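SusD superfamily protein (Bacteroides fragilis NCTC 9343, PDB 3NQP) probably binds glycans at the outer membrane as a SusD-family surface lipoprotein, serving the capture of sugars for uptake. Local coordinates at residues A[392-397]-A[433-438]; A[385-390]-A[439-444]; A[459-464]-A[471-476]; A[408-413]-A[423-428]. All blocks are in the same frame, centred on the assembly; numbering follows the deposited sequence.

Interaction 1: residues A[392-397]-A[433-438]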
# COMPACT_ATOMS: atom_id res chain seq x y z
N ILE A 392 1.88 -8.25 -15.63
CA ILE A 392 2.91 -8.31 -16.68
C ILE A 392 2.49 -9.33 -17.75
O ILE A 392 2.55 -9.04 -18.96
CB ILE A 392 4.31 -8.64 -16.10
CG1 ILE A 392 4.84 -7.46 -15.25
CG2 ILE A 392 5.27 -8.98 -17.23
CD1 ILE A 392 6.10 -7.80 -14.30
N ALA A 393 2.03 -10.51 -17.30
CA ALA A 393 1.52 -11.55 -18.19
C ALA A 393 0.43 -11.01 -19.13
O ALA A 393 0.44 -11.23 -20.35
CB ALA A 393 0.98 -12.79 -17.35
N ASN A 394 -0.52 -10.30 -18.55
CA ASN A 394 -1.58 -9.71 -19.36
C ASN A 394 -0.99 -8.79 -20.44
O ASN A 394 -1.45 -8.82 -21.58
CB ASN A 394 -2.63 -8.95 -18.53
CG ASN A 394 -3.93 -8.77 -19.29
OD1 ASN A 394 -4.23 -9.57 -20.17
ND2 ASN A 394 -4.72 -7.74 -18.94
N MSE A 395 0.06 -8.03 -20.11
CA MSE A 395 0.69 -7.14 -21.10
C MSE A 395 1.36 -7.95 -22.22
O MSE A 395 1.31 -7.56 -23.39
CB MSE A 395 1.74 -6.21 -20.48
CG MSE A 395 1.19 -5.09 -19.63
SE MSE A 395 0.07 -3.87 -20.54
CE MSE A 395 1.39 -2.93 -21.63
N GLU A 396 1.99 -9.07 -21.87
CA GLU A 396 2.66 -9.95 -22.84
C GLU A 396 1.70 -10.67 -23.75
O GLU A 396 2.05 -10.97 -24.89
CB GLU A 396 3.46 -11.05 -22.14
CG GLU A 396 4.67 -10.60 -21.38
CD GLU A 396 5.26 -11.69 -20.44
OE1 GLU A 396 4.56 -12.60 -19.95
OE2 GLU A 396 6.44 -11.61 -20.13
N GLY A 397 0.53 -10.99 -23.23
CA GLY A 397 -0.39 -11.91 -23.88
C GLY A 397 -0.36 -13.34 -23.34
O GLY A 397 -0.88 -14.25 -24.00
N THR A 433 -10.94 -8.49 -19.61
CA THR A 433 -11.47 -9.42 -18.58
C THR A 433 -10.32 -9.76 -17.62
O THR A 433 -10.50 -9.79 -16.41
CB THR A 433 -12.04 -10.67 -19.22
OG1 THR A 433 -13.03 -10.27 -20.15
CG2 THR A 433 -12.69 -11.68 -18.16
N ASN A 434 -9.13 -10.03 -18.18
CA ASN A 434 -7.94 -10.32 -17.41
C ASN A 434 -7.53 -9.15 -16.51
O ASN A 434 -7.27 -9.35 -15.33
CB ASN A 434 -6.75 -10.64 -18.31
CG ASN A 434 -6.82 -12.04 -18.93
OD1 ASN A 434 -7.36 -13.00 -18.36
ND2 ASN A 434 -6.25 -12.15 -20.13
N GLU A 435 -7.42 -7.94 -17.07
CA GLU A 435 -7.01 -6.77 -16.25
C GLU A 435 -7.98 -6.56 -15.09
O GLU A 435 -7.57 -6.34 -13.95
CB GLU A 435 -6.95 -5.50 -17.12
CG GLU A 435 -6.15 -4.41 -16.52
CD GLU A 435 -4.67 -4.50 -16.85
OE1 GLU A 435 -4.15 -5.61 -17.12
OE2 GLU A 435 -4.01 -3.44 -16.85
N LEU A 436 -9.29 -6.63 -15.35
CA LEU A 436 -10.28 -6.46 -14.30
C LEU A 436 -10.25 -7.58 -13.26
O LEU A 436 -10.47 -7.34 -12.08
CB LEU A 436 -11.67 -6.25 -14.86
CG LEU A 436 -11.88 -5.01 -15.75
CD1 LEU A 436 -13.24 -5.04 -16.46
CD2 LEU A 436 -11.66 -3.64 -14.97
N ALA A 437 -10.01 -8.80 -13.71
CA ALA A 437 -9.86 -9.94 -12.82
C ALA A 437 -8.67 -9.74 -11.86
O ALA A 437 -8.75 -10.11 -10.68
CB ALA A 437 -9.73 -11.27 -13.62
N ILE A 438 -7.60 -9.13 -12.35
CA ILE A 438 -6.38 -8.92 -11.55
C ILE A 438 -6.69 -7.79 -10.56
O ILE A 438 -6.44 -7.94 -9.36
CB ILE A 438 -5.14 -8.57 -12.41
CG1 ILE A 438 -4.67 -9.78 -13.26
CG2 ILE A 438 -3.95 -8.06 -11.53
CD1 ILE A 438 -3.71 -9.33 -14.46

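Interaction 2: residues A[385-390]-A[439-444]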
# COMPACT_ATOMS: atom_id res chain seq x y z
N VAL A 385 3.45 -10.23 -5.35
CA VAL A 385 4.43 -10.55 -6.39
C VAL A 385 3.68 -11.32 -7.49
O VAL A 385 3.76 -10.99 -8.69
CB VAL A 385 5.69 -11.29 -5.86
CG1 VAL A 385 6.58 -11.66 -7.01
CG2 VAL A 385 6.48 -10.43 -4.76
N TYR A 386 2.88 -12.28 -7.07
CA TYR A 386 2.05 -13.00 -8.01
C TYR A 386 1.10 -12.13 -8.85
O TYR A 386 1.01 -12.33 -10.06
CB TYR A 386 1.19 -14.06 -7.30
CG TYR A 386 1.88 -15.20 -6.58
CD1 TYR A 386 3.06 -15.76 -7.03
CD2 TYR A 386 1.22 -15.84 -5.51
CE1 TYR A 386 3.65 -16.84 -6.37
CE2 TYR A 386 1.80 -16.90 -4.85
CZ TYR A 386 2.99 -17.41 -5.31
OH TYR A 386 3.54 -18.46 -4.65
N LEU A 387 0.34 -11.22 -8.23
CA LEU A 387 -0.64 -10.43 -9.00
C LEU A 387 0.04 -9.37 -9.87
O LEU A 387 -0.48 -8.97 -10.91
CB LEU A 387 -1.73 -9.87 -8.08
CG LEU A 387 -2.62 -11.02 -7.49
CD1 LEU A 387 -3.50 -10.44 -6.43
CD2 LEU A 387 -3.42 -11.74 -8.58
N THR A 388 1.22 -8.93 -9.46
CA THR A 388 2.03 -8.02 -10.25
C THR A 388 2.56 -8.77 -11.52
O THR A 388 2.54 -8.22 -12.63
CB THR A 388 3.15 -7.33 -9.38
OG1 THR A 388 2.59 -6.74 -8.19
CG2 THR A 388 3.84 -6.24 -10.17
N LEU A 389 3.02 -10.01 -11.35
CA LEU A 389 3.43 -10.86 -12.48
C LEU A 389 2.25 -11.22 -13.35
O LEU A 389 2.39 -11.32 -14.56
CB LEU A 389 4.12 -12.13 -11.96
CG LEU A 389 5.58 -11.94 -11.53
CD1 LEU A 389 6.11 -13.11 -10.72
CD2 LEU A 389 6.45 -11.66 -12.71
N ALA A 390 1.06 -11.38 -12.76
CA ALA A 390 -0.15 -11.57 -13.56
C ALA A 390 -0.40 -10.36 -14.51
O ALA A 390 -0.78 -10.53 -15.69
CB ALA A 390 -1.36 -11.82 -12.68
N LEU A 439 -7.30 -6.71 -11.04
CA LEU A 439 -7.72 -5.62 -10.15
C LEU A 439 -8.62 -6.13 -9.05
O LEU A 439 -8.43 -5.81 -7.89
CB LEU A 439 -8.41 -4.47 -10.91
CG LEU A 439 -9.16 -3.37 -10.09
CD1 LEU A 439 -8.18 -2.49 -9.42
CD2 LEU A 439 -10.10 -2.55 -11.03
N HIS A 440 -9.61 -6.92 -9.42
CA HIS A 440 -10.62 -7.33 -8.44
C HIS A 440 -10.05 -8.34 -7.45
O HIS A 440 -10.50 -8.40 -6.34
CB HIS A 440 -11.89 -7.86 -9.13
CG HIS A 440 -12.68 -6.79 -9.83
ND1 HIS A 440 -13.52 -7.07 -10.90
CD2 HIS A 440 -12.72 -5.45 -9.66
CE1 HIS A 440 -14.06 -5.93 -11.32
NE2 HIS A 440 -13.60 -4.94 -10.58
N GLU A 441 -9.02 -9.10 -7.86
CA GLU A 441 -8.30 -9.95 -6.92
C GLU A 441 -7.44 -9.13 -5.96
O GLU A 441 -7.38 -9.42 -4.79
CB GLU A 441 -7.47 -10.99 -7.67
CG GLU A 441 -7.23 -12.28 -6.86
CD GLU A 441 -8.49 -12.98 -6.46
OE1 GLU A 441 -9.43 -13.01 -7.28
OE2 GLU A 441 -8.55 -13.44 -5.31
N LYS A 442 -6.74 -8.12 -6.47
CA LYS A 442 -6.05 -7.15 -5.60
C LYS A 442 -7.02 -6.43 -4.65
O LYS A 442 -6.69 -6.20 -3.50
CB LYS A 442 -5.27 -6.13 -6.44
CG LYS A 442 -4.01 -6.72 -7.05
CD LYS A 442 -3.01 -5.65 -7.58
CE LYS A 442 -2.27 -5.00 -6.40
NZ LYS A 442 -1.21 -4.02 -6.89
N ASP A 443 -8.21 -6.11 -5.14
CA ASP A 443 -9.22 -5.42 -4.34
C ASP A 443 -9.62 -6.24 -3.13
O ASP A 443 -9.90 -5.70 -2.07
CB ASP A 443 -10.51 -5.16 -5.16
CG ASP A 443 -10.38 -4.00 -6.12
OD1 ASP A 443 -9.37 -3.24 -6.03
OD2 ASP A 443 -11.28 -3.89 -7.00
N LYS A 444 -9.72 -7.55 -3.31
CA LYS A 444 -10.02 -8.47 -2.23
C LYS A 444 -8.83 -8.82 -1.34
O LYS A 444 -8.99 -8.97 -0.11
CB LYS A 444 -10.58 -9.75 -2.78
CG LYS A 444 -11.97 -9.64 -3.33
CD LYS A 444 -12.33 -10.99 -3.98
CE LYS A 444 -13.60 -10.85 -4.76
NZ LYS A 444 -14.07 -12.15 -5.24
O HOH W 1 0.57 -4.94 -8.70

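Interaction 3: residues A[459-464]-A[471-476]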
# COMPACT_ATOMS: atom_id res chain seq x y z
N MSE A 459 -3.39 0.39 -14.13
CA MSE A 459 -4.05 -0.59 -14.98
C MSE A 459 -4.91 0.13 -16.01
O MSE A 459 -5.37 1.26 -15.82
CB MSE A 459 -4.87 -1.59 -14.13
CG MSE A 459 -4.00 -2.30 -13.10
SE MSE A 459 -4.91 -3.65 -12.12
CE MSE A 459 -4.64 -5.11 -13.34
N THR A 460 -5.05 -0.53 -17.15
CA THR A 460 -5.70 0.04 -18.32
C THR A 460 -6.82 -0.87 -18.83
O THR A 460 -6.79 -2.10 -18.64
CB THR A 460 -4.69 0.28 -19.46
OG1 THR A 460 -4.07 -0.96 -19.84
CG2 THR A 460 -3.58 1.30 -19.06
N LEU A 461 -7.80 -0.30 -19.53
CA LEU A 461 -8.97 -1.07 -19.89
C LEU A 461 -8.60 -2.05 -21.02
O LEU A 461 -9.14 -3.15 -21.09
CB LEU A 461 -10.10 -0.13 -20.31
CG LEU A 461 -11.48 -0.74 -20.49
CD1 LEU A 461 -12.03 -1.13 -19.07
CD2 LEU A 461 -12.37 0.26 -21.28
N THR A 462 -7.71 -1.59 -21.91
CA THR A 462 -7.17 -2.37 -23.00
C THR A 462 -5.66 -2.13 -23.07
O THR A 462 -5.15 -1.20 -22.45
CB THR A 462 -7.80 -1.98 -24.35
OG1 THR A 462 -7.65 -0.58 -24.56
CG2 THR A 462 -9.28 -2.33 -24.39
N LYS A 463 -4.95 -3.01 -23.81
CA LYS A 463 -3.52 -2.90 -23.92
C LYS A 463 -3.24 -1.56 -24.54
O LYS A 463 -3.74 -1.27 -25.58
CB LYS A 463 -2.93 -3.99 -24.81
CG LYS A 463 -1.38 -3.99 -24.82
CD LYS A 463 -0.87 -5.23 -25.53
CE LYS A 463 0.64 -5.18 -25.69
NZ LYS A 463 1.04 -4.30 -26.79
N GLY A 464 -2.40 -0.77 -23.90
CA GLY A 464 -2.09 0.56 -24.40
C GLY A 464 -3.21 1.57 -24.24
O GLY A 464 -3.08 2.67 -24.78
N CYS A 471 -12.40 4.91 -16.16
CA CYS A 471 -13.39 4.00 -16.72
C CYS A 471 -14.38 3.58 -15.65
O CYS A 471 -14.01 3.33 -14.49
CB CYS A 471 -12.71 2.75 -17.30
SG CYS A 471 -11.41 3.11 -18.53
N LYS A 472 -15.64 3.43 -16.04
CA LYS A 472 -16.66 2.96 -15.11
C LYS A 472 -16.31 1.56 -14.57
O LYS A 472 -16.66 1.21 -13.44
CB LYS A 472 -18.07 2.97 -15.75
CG LYS A 472 -18.26 2.05 -16.96
CD LYS A 472 -19.76 2.14 -17.49
CE LYS A 472 -20.04 1.12 -18.59
NZ LYS A 472 -19.02 1.15 -19.71
N GLU A 473 -15.58 0.78 -15.38
CA GLU A 473 -15.13 -0.55 -14.98
C GLU A 473 -14.17 -0.55 -13.79
O GLU A 473 -14.08 -1.56 -13.07
CB GLU A 473 -14.48 -1.30 -16.16
CG GLU A 473 -15.46 -1.61 -17.27
CD GLU A 473 -15.58 -0.50 -18.31
OE1 GLU A 473 -15.16 0.64 -18.07
OE2 GLU A 473 -16.12 -0.78 -19.38
N GLY A 474 -13.49 0.57 -13.55
CA GLY A 474 -12.61 0.70 -12.36
C GLY A 474 -13.33 1.03 -11.04
O GLY A 474 -12.74 0.91 -9.96
N SER A 475 -14.57 1.52 -11.14
CA SER A 475 -15.34 1.90 -9.96
C SER A 475 -15.88 0.68 -9.24
O SER A 475 -16.02 -0.40 -9.81
CB SER A 475 -16.52 2.83 -10.32
OG SER A 475 -17.56 2.15 -11.03
N LEU A 476 -16.22 0.89 -7.99
CA LEU A 476 -16.69 -0.17 -7.11
C LEU A 476 -17.93 -0.81 -7.63
O LEU A 476 -18.01 -2.05 -7.70
CB LEU A 476 -16.96 0.35 -5.71
CG LEU A 476 -17.42 -0.70 -4.68
CD1 LEU A 476 -16.38 -1.82 -4.54
CD2 LEU A 476 -17.67 -0.05 -3.33

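Interaction 4: residues A[408-413]-A[423-428]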
# COMPACT_ATOMS: atom_id res chain seq x y z
N LEU A 408 -3.66 -19.14 -8.00
CA LEU A 408 -2.83 -19.36 -6.84
C LEU A 408 -3.39 -18.56 -5.64
O LEU A 408 -3.57 -19.10 -4.56
CB LEU A 408 -1.39 -18.90 -7.09
CG LEU A 408 -0.47 -19.93 -7.74
CD1 LEU A 408 0.86 -19.25 -8.19
CD2 LEU A 408 -0.24 -21.15 -6.82
N VAL A 409 -3.67 -17.27 -5.85
CA VAL A 409 -4.22 -16.43 -4.78
C VAL A 409 -5.62 -16.86 -4.36
O VAL A 409 -5.89 -16.98 -3.16
CB VAL A 409 -4.18 -14.95 -5.18
CG1 VAL A 409 -4.78 -14.09 -4.07
CG2 VAL A 409 -2.71 -14.57 -5.55
N ARG A 410 -6.51 -17.14 -5.34
CA ARG A 410 -7.88 -17.57 -4.99
C ARG A 410 -7.87 -18.85 -4.22
O ARG A 410 -8.65 -19.03 -3.28
CB ARG A 410 -8.76 -17.76 -6.20
CG ARG A 410 -9.05 -16.47 -6.92
CD ARG A 410 -10.10 -16.64 -7.98
NE ARG A 410 -10.40 -15.41 -8.73
CZ ARG A 410 -11.32 -15.32 -9.68
NH1 ARG A 410 -12.07 -16.38 -10.00
NH2 ARG A 410 -11.52 -14.16 -10.27
N LYS A 411 -7.03 -19.79 -4.65
CA LYS A 411 -7.07 -21.11 -4.05
C LYS A 411 -6.74 -20.97 -2.56
O LYS A 411 -7.37 -21.58 -1.73
CB LYS A 411 -6.15 -22.08 -4.75
CG LYS A 411 -6.04 -23.47 -4.01
CD LYS A 411 -5.02 -24.35 -4.72
CE LYS A 411 -4.97 -25.76 -4.09
NZ LYS A 411 -4.03 -26.66 -4.85
N ARG A 412 -5.76 -20.15 -2.25
CA ARG A 412 -5.44 -19.89 -0.84
C ARG A 412 -6.62 -19.26 -0.10
O ARG A 412 -6.92 -19.65 1.01
CB ARG A 412 -4.19 -19.01 -0.71
CG ARG A 412 -3.60 -19.00 0.71
CD ARG A 412 -4.24 -17.92 1.60
NE ARG A 412 -3.83 -16.57 1.21
CZ ARG A 412 -2.67 -15.99 1.57
NH1 ARG A 412 -1.82 -16.63 2.35
NH2 ARG A 412 -2.37 -14.75 1.16
N ALA A 413 -7.28 -18.28 -0.72
CA ALA A 413 -8.40 -17.56 -0.12
C ALA A 413 -9.54 -18.49 0.29
O ALA A 413 -10.10 -18.34 1.39
CB ALA A 413 -8.93 -16.49 -1.09
N TYR A 423 -15.14 -21.33 -8.38
CA TYR A 423 -14.26 -20.20 -8.00
C TYR A 423 -13.03 -19.97 -8.86
O TYR A 423 -12.39 -18.92 -8.75
CB TYR A 423 -13.87 -20.35 -6.51
CG TYR A 423 -15.07 -20.46 -5.58
CD1 TYR A 423 -16.14 -19.60 -5.70
CD2 TYR A 423 -15.13 -21.43 -4.60
CE1 TYR A 423 -17.21 -19.68 -4.88
CE2 TYR A 423 -16.23 -21.53 -3.76
CZ TYR A 423 -17.27 -20.67 -3.90
OH TYR A 423 -18.40 -20.78 -3.10
N ALA A 424 -12.69 -20.91 -9.74
CA ALA A 424 -11.44 -20.78 -10.51
C ALA A 424 -11.65 -19.79 -11.64
O ALA A 424 -12.72 -19.74 -12.21
CB ALA A 424 -11.00 -22.13 -11.07
N TYR A 425 -10.62 -19.01 -11.96
CA TYR A 425 -10.66 -18.10 -13.11
C TYR A 425 -10.31 -18.85 -14.41
O TYR A 425 -9.22 -19.42 -14.53
CB TYR A 425 -9.67 -16.96 -12.88
CG TYR A 425 -9.67 -15.92 -14.00
CD1 TYR A 425 -10.73 -15.00 -14.14
CD2 TYR A 425 -8.62 -15.85 -14.90
CE1 TYR A 425 -10.72 -14.06 -15.18
CE2 TYR A 425 -8.61 -14.93 -15.93
CZ TYR A 425 -9.66 -14.05 -16.08
OH TYR A 425 -9.62 -13.13 -17.11
N PRO A 426 -11.22 -18.86 -15.40
CA PRO A 426 -10.87 -19.59 -16.62
C PRO A 426 -10.06 -18.67 -17.49
O PRO A 426 -10.30 -17.46 -17.49
CB PRO A 426 -12.24 -19.89 -17.27
CG PRO A 426 -13.17 -18.76 -16.79
CD PRO A 426 -12.57 -18.24 -15.47
N GLU A 427 -9.09 -19.22 -18.21
CA GLU A 427 -8.21 -18.39 -18.99
C GLU A 427 -8.98 -17.75 -20.14
O GLU A 427 -9.99 -18.29 -20.60
CB GLU A 427 -6.98 -19.18 -19.47
CG GLU A 427 -7.05 -19.87 -20.82
CD GLU A 427 -5.66 -20.40 -21.24
OE1 GLU A 427 -5.20 -21.30 -20.56
OE2 GLU A 427 -5.04 -19.89 -22.22
N THR A 428 -8.51 -16.59 -20.59
CA THR A 428 -9.18 -15.89 -21.68
C THR A 428 -8.21 -15.00 -22.40
O THR A 428 -7.25 -14.50 -21.80
CB THR A 428 -10.38 -15.03 -21.22
OG1 THR A 428 -10.93 -14.37 -22.37
CG2 THR A 428 -9.96 -13.99 -20.14

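Interaction 1: residues A[392-397]-A[433-438]
Asn-394 reaches from helix 382-396 to both Asn-434 and Glu-435 on helix 431-445; the segments 392-396 and 433-438 run antiparallel, 176° between their axes. Asn-394 CB lies 4.2 Å from Ile-438 CD1, the apolar part of the contact, and 3.9 Å from Glu-435 OE1. Asn-394 CG, anti to the backbone N (chi1 -160°), carries the side chain across the gap and comes to 3.5 Å from Asn-434 CB. At the tip the amide divides its work. Asn-394 OD1 accepts a bent bond from Asn-434 ND2 at 3.3 Å, with the donor above the carbonyl plane and the two amides almost perpendicular. Asn-394 ND2 gives a straighter bond, 165° at the hydrogen, to Glu-435 OE1 at 2.9 Å; this oxygen lies in the amide plane of Asn-394 but is itself met on its anti side, out of the carboxylate plane. Asn-394 ND2 also donates to Phe-431 O, so three bonds fix the rotation of a buried amide. The partners are held in turn: Asn-434 OD1 by Tyr-425 OH, Asn-434 ND2 also by Thr-428 O, and Glu-435 OE2 by Lys-216 and Thr-460 N. Just beyond, Gly-397 closes helix 382-396 in a Schellman motif. Ile-392 leans away onto helices 200-216 and 228-241, while helix 399-414 touches Ala-393, Asn-434 and Ala-437, so the polar contact is enclosed within the helical part of the SusD-type fold.

Interaction 2: residues A[385-390]-A[439-444]
The flat group of the contact is the carboxylate of Glu-441, which turns away from Leu-387 although Glu-441 CG stays 4.2 Å from Leu-387 CD1. Its oxygens are divided between two salt bridges, OE1 with Arg-410 NE and OE2 with Arg-333 NH2. A second flat group, the ring of His-440, has Asp-443 OD2 in plane at its edge, on the side of the helix facing away from Leu-387. The direct touch between the helices is apolar. Leu-387 CD1 touches Lys-442 CG at 3.8 Å, and the two side chains pass alongside, pointing opposite ways. With CG of Leu-387 anti to the carbonyl carbon (chi1 -67°), CD1 lies against both Glu-441 and the aliphatic part of Lys-442. The lysine chain bends at chi3 (76°) and takes its ammonium group toward a water: Lys-442 NZ donates to it at 2.7 Å, and the water donates to Thr-388 OG1 at 2.8 Å. NZ forms a salt bridge with Asp-455 and a hydrogen bond with Gln-451 OE1, which would offset its buried charge. Helix 228-241 backs helix 382-396 through Val-385, Thr-388 and Leu-389, helix 399-414 touches Glu-441 through Val-409, and helix 452-458 packs on Leu-439 and Lys-442.

Interaction 3: residues A[459-464]-A[471-476]
Leu-461 and Cys-471 bring the two chain pieces to 7.4 Å between their CA atoms, the first an irregular run that leaves helix 452-458 at Met-459, the second passing into a single 3-10 turn at 472-474. Leu-461 fills the angle between Cys-471 and Glu-473. Leu-461 CB meets Cys-471 SG at 3.9 Å, while Leu-461 CD1 lies 3.8 Å from Glu-473 CB and 3.7 Å from Glu-473 CD. The leucine stands roughly perpendicular to the glutamate chain. Glu-473 is bent at chi2 (89°), which folds its carboxylate back beside the methyl group, and OE2 makes a long, weak salt bridge with Lys-472 NZ at 3.5 Å. Each piece is also braced internally. Thr-460 OG1 donates to Thr-462 O at 2.8 Å; Ser-475 OG donates to Lys-472 O at 2.7 Å, in the carbonyl plane and on a lone pair, and the backbone N of Ser-475 uses the same acceptor. The contact closes a tight loop within the long irregular run between helices 452-458 and 498-503. Met-459 and Thr-460 rest on helix 431-445, Leu-461 O accepts from Thr-432 OG1, and Leu-476 at the other end packs on helix 321-325.

Interaction 4: residues A[408-413]-A[423-428]
Arg-410 sets CG anti to its own carbonyl carbon (chi1 -67°) and runs extended from CG to NE, which delivers the guanidinium to Tyr-423 O; the backbone of Tyr-425 places its CB over one guanidinium face, and a CG anti to the backbone N (chi1 -177°) directs the ring so that CD1 comes beside Arg-410 NH2. Arg-410 NH1 donates to Tyr-423 O at 2.8 Å with an angle of 158° at the hydrogen. The oxygen lies close to the guanidinium plane, at its edge, whereas the nitrogen stands above the plane of the carbonyl. Arg-410 CD also approaches this oxygen, at 3.3 Å. Tyr-425 CB sits 3.8 Å from Arg-410 NH1, offset toward the rim of the group, and the phenol ring is steeply inclined to the guanidinium, with Tyr-425 CD1 4.0 Å from Arg-410 NH2. Tyr-423 is the last residue of the short helix 420-423, so the arginine ties helix 399-414 to the start of the extended loop that leads to helix 431-445, within the helical region of the SusD family. A second polar link joins the same elements, Asn-407 OD1 accepting from Tyr-425 N. The Tyr-423 ring stacks with Tyr-414.

Overall arrangement
Interactions 1 and 2 join the same helices, 382-396 and 431-445, and both are buried, yet interaction 1 is an amide and carboxylate network and interaction 2 an apolar touch with a water bridge; they meet where Ile-438 packs on the backbone oxygens of Leu-387 and Ala-390. Interaction 4 is nested in the chain loops they close and is partly buried. Between its two segments the link is one arginine bond; it reaches interaction 2 through Arg-410 and Glu-441 and interaction 1 through Tyr-425. Interaction 3, also partly buried, is van der Waals contact of a leucine with a cysteine and a glutamate; it meets interaction 1 at Thr-460 but stays about 10 Å from interaction 4 at the nearest atoms.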